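Long-range contacts in NAD nucleotidase (Haemophilus influenzae, PDB 3ZTV), which degrades NAD to adenosine and nicotinamide riboside in the periplasm, acting as both an NAD pyrophosphatase and a 5'-nucleotidase: residues 13-18 and 274-279; 196-201 and 217-222. One frame throughout, in Å; residues are numbered along the deposited sequence.

Overall arrangement
Both contacts belong to the metallophosphoesterase fold, one in each of two mixed sheets that pack face to face. Contact 1 joins strands 11-18 and 270-278 antiparallel; contact 2 joins the parallel strands 198-203 and 221-224 of the other sheet. Their centres are about 12 Å apart, and the side chains meet between them: Phe278 CB lies 3.5 Å from Lys197 CD, and Ile15 CD1 lies 4.1 Å from Val221 CG1. Contact 1 is away from the annotated sites. Contact 2 runs closer to the metals, the side chain of Ile222 being about 14 Å from a bound zinc ion and about 9 Å from that of His203, a probable zinc ligand.

Contact 1: 13-18 and 274-279; sequences LSILHI and LGVKFS
Leu13 and Val276 face each other as an antiparallel hydrogen-bonded pair, with Leu13 N giving to Val276 O at 2.8 Å and Val276 N giving to Leu13 O at 2.9 Å. Two residues on, Ile15 and Leu274 form the next such pair, with Ile15 N to Leu274 O and Leu274 N to Ile15 O both at 2.9 Å, the first being the more bent (149°). Between them Ser14 and Gly275 make a non-hydrogen-bonded pair, where the backbones come to 4.6 Å between CA atoms and Gly275 CA adds a C-H...O contact to Leu13 O.

Leu13, Ile15, Leu274 and Val276 put their side chains on one face of the sheet. Leu13 CD1 comes in at the edge of the Phe278 ring, near its plane, 3.7 Å from CE2. The same ring carries Val276 CG1 over one face, 3.6 Å above the plane and displaced toward the rim. The other Val276 methyl, CG2, is anti to the carbonyl carbon and meets Ile15 CD1 at 4.1 Å. Ile15 CG1 sits beside its own backbone N (chi1 -55°), and CD1 extends from it to this methyl.

Farther out, Ser14 OG on the other face bonds to Lys61 O, while Leu16 packs on Leu53 and Leu56 of helix 46-59. Strand 284-295 flanks the far side of 270-278, touching Val276 and Phe278 through Ala284. Phe278 also packs on Lys197 and Asp220 of contact 2, on the side of the second sheet. The arrangement is that of two central neighbours in one mixed sheet of the two-sheet, helix-flanked calcineurin-like metallophosphoesterase fold.

Contact 2: 196-201 and 217-222; sequences NKIILL and NDIDVI
Asp220 grips the backbone of Ile198 with both its main chain and its carboxylate. Its CB lies 3.5 Å from Ile198 O, the carbonyl that also accepts the 2.9 Å bond from Asp220 N. CG stands beside Asp220's own backbone N (chi1 -60°), about equally far from Ile198 N and Ile198 O, and turns the carboxylate back toward Lys197. At the tip, OD2 takes the Ile198 N-H on its anti lone pair at 2.9 Å and also lies 3.3 Å from Lys197 CA. A side-chain oxygen thus accepts the Ile198 amide, ahead of the parallel pairs Ile199 with Val221 and Leu200 with Ile222.

These are the two parallel strands of a right-handed beta-alpha-beta unit, with helix 206-215 in the crossover connection. Leu200 N continues the pairing to Val221 O with a nearly straight 2.8 Å bond. On the helix side, Leu200 and Ile222 lie alongside each other, CD2 to CG2 at 4.0 Å, and both touch Ile212 of that helix. Leu200 CB also meets Ile219 CG2 at 3.8 Å, while Ile219 packs on Ala183 and Ala187 of helix 179-191. On the face turned to the other sheet, Ile199 CD1 reaches Val221 CB at 3.8 Å, the two side chains pointing the same way.

Contact 1: 13-18 and 274-279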
# COMPACT_ATOMS: atom_id res chain seq x y z
N LEU A 13 -11.49 30.04 8.80
CA LEU A 13 -11.11 29.19 9.92
C LEU A 13 -9.86 29.75 10.57
O LEU A 13 -8.97 30.24 9.87
CB LEU A 13 -10.80 27.78 9.41
CG LEU A 13 -11.74 26.58 9.54
CD1 LEU A 13 -10.98 25.35 9.08
CD2 LEU A 13 -12.21 26.40 10.96
N SER A 14 -9.76 29.63 11.89
CA SER A 14 -8.56 30.05 12.61
C SER A 14 -7.91 28.83 13.27
O SER A 14 -8.29 28.43 14.37
CB SER A 14 -8.89 31.13 13.65
OG SER A 14 -9.41 32.27 12.98
N ILE A 15 -6.93 28.24 12.59
CA ILE A 15 -6.27 27.04 13.09
C ILE A 15 -5.19 27.41 14.12
O ILE A 15 -4.34 28.26 13.87
CB ILE A 15 -5.67 26.23 11.94
CG1 ILE A 15 -6.76 25.92 10.90
CG2 ILE A 15 -5.01 24.96 12.46
CD1 ILE A 15 -6.26 25.22 9.68
N LEU A 16 -5.26 26.77 15.28
CA LEU A 16 -4.31 26.96 16.38
C LEU A 16 -3.82 25.58 16.76
O LEU A 16 -4.63 24.69 17.04
CB LEU A 16 -5.01 27.62 17.57
CG LEU A 16 -5.56 29.03 17.31
CD1 LEU A 16 -6.52 29.46 18.42
CD2 LEU A 16 -4.41 30.02 17.19
N HIS A 17 -2.51 25.36 16.74
CA HIS A 17 -2.02 23.99 16.86
C HIS A 17 -0.68 23.86 17.58
O HIS A 17 0.17 24.77 17.55
CB HIS A 17 -1.95 23.35 15.47
CG HIS A 17 -0.89 23.94 14.59
ND1 HIS A 17 -1.04 25.12 13.90
CD2 HIS A 17 0.33 23.47 14.28
CE1 HIS A 17 0.07 25.37 13.22
NE2 HIS A 17 0.91 24.37 13.43
N ILE A 18 -0.52 22.73 18.26
CA ILE A 18 0.78 22.29 18.79
C ILE A 18 1.03 20.84 18.40
O ILE A 18 0.12 20.14 17.90
CB ILE A 18 0.89 22.43 20.34
CG1 ILE A 18 0.09 21.36 21.10
CG2 ILE A 18 0.48 23.81 20.80
CD1 ILE A 18 0.48 21.27 22.59
N LEU A 274 -2.69 29.92 12.10
CA LEU A 274 -2.90 30.02 10.65
C LEU A 274 -4.35 30.38 10.36
O LEU A 274 -5.25 29.58 10.61
CB LEU A 274 -2.51 28.71 9.93
CG LEU A 274 -2.43 28.81 8.40
CD1 LEU A 274 -1.17 29.58 8.02
CD2 LEU A 274 -2.44 27.44 7.73
N GLY A 275 -4.56 31.57 9.81
CA GLY A 275 -5.88 31.99 9.37
C GLY A 275 -6.08 31.56 7.93
O GLY A 275 -5.23 31.83 7.06
N VAL A 276 -7.19 30.88 7.69
CA VAL A 276 -7.48 30.32 6.37
C VAL A 276 -8.85 30.74 5.88
O VAL A 276 -9.85 30.57 6.58
CB VAL A 276 -7.45 28.78 6.39
CG1 VAL A 276 -7.75 28.22 4.99
CG2 VAL A 276 -6.11 28.27 6.91
N LYS A 277 -8.91 31.29 4.67
CA LYS A 277 -10.18 31.56 4.02
C LYS A 277 -10.41 30.51 2.94
O LYS A 277 -9.51 30.21 2.16
CB LYS A 277 -10.23 32.97 3.43
CG LYS A 277 -11.56 33.27 2.72
CD LYS A 277 -11.67 34.71 2.26
CE LYS A 277 -13.01 34.94 1.57
NZ LYS A 277 -13.25 36.38 1.25
N PHE A 278 -11.61 29.95 2.91
CA PHE A 278 -11.99 28.99 1.88
C PHE A 278 -12.98 29.63 0.92
O PHE A 278 -13.96 30.24 1.34
CB PHE A 278 -12.63 27.75 2.50
CG PHE A 278 -11.69 26.92 3.35
CD1 PHE A 278 -10.91 25.92 2.77
CD2 PHE A 278 -11.62 27.10 4.72
CE1 PHE A 278 -10.06 25.15 3.54
CE2 PHE A 278 -10.77 26.32 5.50
CZ PHE A 278 -9.99 25.34 4.90
N SER A 279 -12.72 29.48 -0.38
CA SER A 279 -13.68 29.89 -1.39
C SER A 279 -14.91 28.97 -1.33
O SER A 279 -14.86 27.92 -0.69
CB SER A 279 -13.05 29.81 -2.78
OG SER A 279 -12.89 28.45 -3.17

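Contact 2: 196-201 and 217-222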
# COMPACT_ATOMS: atom_id res chain seq x y z
N ASN A 196 -15.95 20.03 0.58
CA ASN A 196 -14.83 20.46 -0.25
C ASN A 196 -13.76 21.19 0.56
O ASN A 196 -12.89 21.84 -0.01
CB ASN A 196 -15.32 21.32 -1.43
CG ASN A 196 -16.05 22.59 -0.98
OD1 ASN A 196 -15.82 23.11 0.11
ND2 ASN A 196 -16.93 23.10 -1.84
N LYS A 197 -13.83 21.05 1.89
CA LYS A 197 -12.87 21.64 2.80
C LYS A 197 -12.43 20.53 3.74
O LYS A 197 -13.23 20.00 4.52
CB LYS A 197 -13.51 22.79 3.57
CG LYS A 197 -13.91 23.95 2.66
CD LYS A 197 -14.67 25.01 3.43
CE LYS A 197 -16.12 24.63 3.63
NZ LYS A 197 -16.86 24.68 2.34
N ILE A 198 -11.15 20.16 3.64
CA ILE A 198 -10.62 19.00 4.36
C ILE A 198 -9.27 19.31 4.99
O ILE A 198 -8.34 19.80 4.31
CB ILE A 198 -10.51 17.77 3.43
CG1 ILE A 198 -11.89 17.43 2.84
CG2 ILE A 198 -9.95 16.57 4.18
CD1 ILE A 198 -11.92 16.20 1.93
N ILE A 199 -9.18 19.04 6.29
CA ILE A 199 -7.97 19.22 7.08
C ILE A 199 -7.43 17.85 7.44
O ILE A 199 -8.19 16.97 7.88
CB ILE A 199 -8.28 19.95 8.41
CG1 ILE A 199 -9.06 21.24 8.16
CG2 ILE A 199 -6.99 20.19 9.21
CD1 ILE A 199 -8.35 22.23 7.32
N LEU A 200 -6.13 17.65 7.26
CA LEU A 200 -5.48 16.41 7.67
C LEU A 200 -4.57 16.73 8.87
O LEU A 200 -3.67 17.57 8.78
CB LEU A 200 -4.66 15.86 6.50
CG LEU A 200 -3.94 14.53 6.73
CD1 LEU A 200 -4.94 13.41 6.92
CD2 LEU A 200 -3.01 14.23 5.56
N LEU A 201 -4.84 16.07 9.99
CA LEU A 201 -4.08 16.21 11.23
C LEU A 201 -3.18 14.97 11.31
O LEU A 201 -3.64 13.87 11.65
CB LEU A 201 -5.04 16.28 12.43
CG LEU A 201 -4.42 16.50 13.81
CD1 LEU A 201 -3.57 17.77 13.86
CD2 LEU A 201 -5.49 16.53 14.88
N ASN A 217 -5.10 14.41 -3.82
CA ASN A 217 -6.07 15.47 -4.06
C ASN A 217 -7.06 15.68 -2.92
O ASN A 217 -7.27 14.80 -2.07
CB ASN A 217 -6.86 15.21 -5.36
CG ASN A 217 -5.97 15.18 -6.59
OD1 ASN A 217 -6.06 14.26 -7.42
ND2 ASN A 217 -5.11 16.16 -6.70
N ASP A 218 -7.67 16.87 -2.89
CA ASP A 218 -8.83 17.17 -2.06
C ASP A 218 -8.53 17.47 -0.59
O ASP A 218 -9.45 17.62 0.22
CB ASP A 218 -9.90 16.07 -2.21
CG ASP A 218 -10.32 15.85 -3.65
OD1 ASP A 218 -10.63 16.85 -4.34
OD2 ASP A 218 -10.31 14.69 -4.09
N ILE A 219 -7.24 17.58 -0.26
CA ILE A 219 -6.84 17.94 1.11
C ILE A 219 -6.22 19.35 1.10
O ILE A 219 -5.29 19.62 0.34
CB ILE A 219 -5.85 16.91 1.70
CG1 ILE A 219 -6.51 15.52 1.74
CG2 ILE A 219 -5.35 17.34 3.09
CD1 ILE A 219 -5.58 14.43 2.28
N ASP A 220 -6.77 20.22 1.93
CA ASP A 220 -6.42 21.65 1.91
C ASP A 220 -5.29 22.08 2.84
O ASP A 220 -4.46 22.91 2.47
CB ASP A 220 -7.67 22.47 2.20
CG ASP A 220 -8.76 22.22 1.17
OD1 ASP A 220 -8.53 22.50 -0.02
OD2 ASP A 220 -9.87 21.73 1.50
N VAL A 221 -5.27 21.52 4.05
CA VAL A 221 -4.27 21.89 5.06
C VAL A 221 -3.80 20.62 5.76
O VAL A 221 -4.62 19.77 6.15
CB VAL A 221 -4.83 22.89 6.12
CG1 VAL A 221 -3.75 23.32 7.11
CG2 VAL A 221 -5.41 24.12 5.43
N ILE A 222 -2.48 20.48 5.91
CA ILE A 222 -1.92 19.34 6.64
C ILE A 222 -1.14 19.83 7.86
O ILE A 222 -0.02 20.35 7.75
CB ILE A 222 -1.03 18.45 5.75
CG1 ILE A 222 -1.75 18.08 4.44
CG2 ILE A 222 -0.58 17.21 6.52
CD1 ILE A 222 -0.91 17.29 3.45
O HOH W 1 -11.26 19.53 -0.73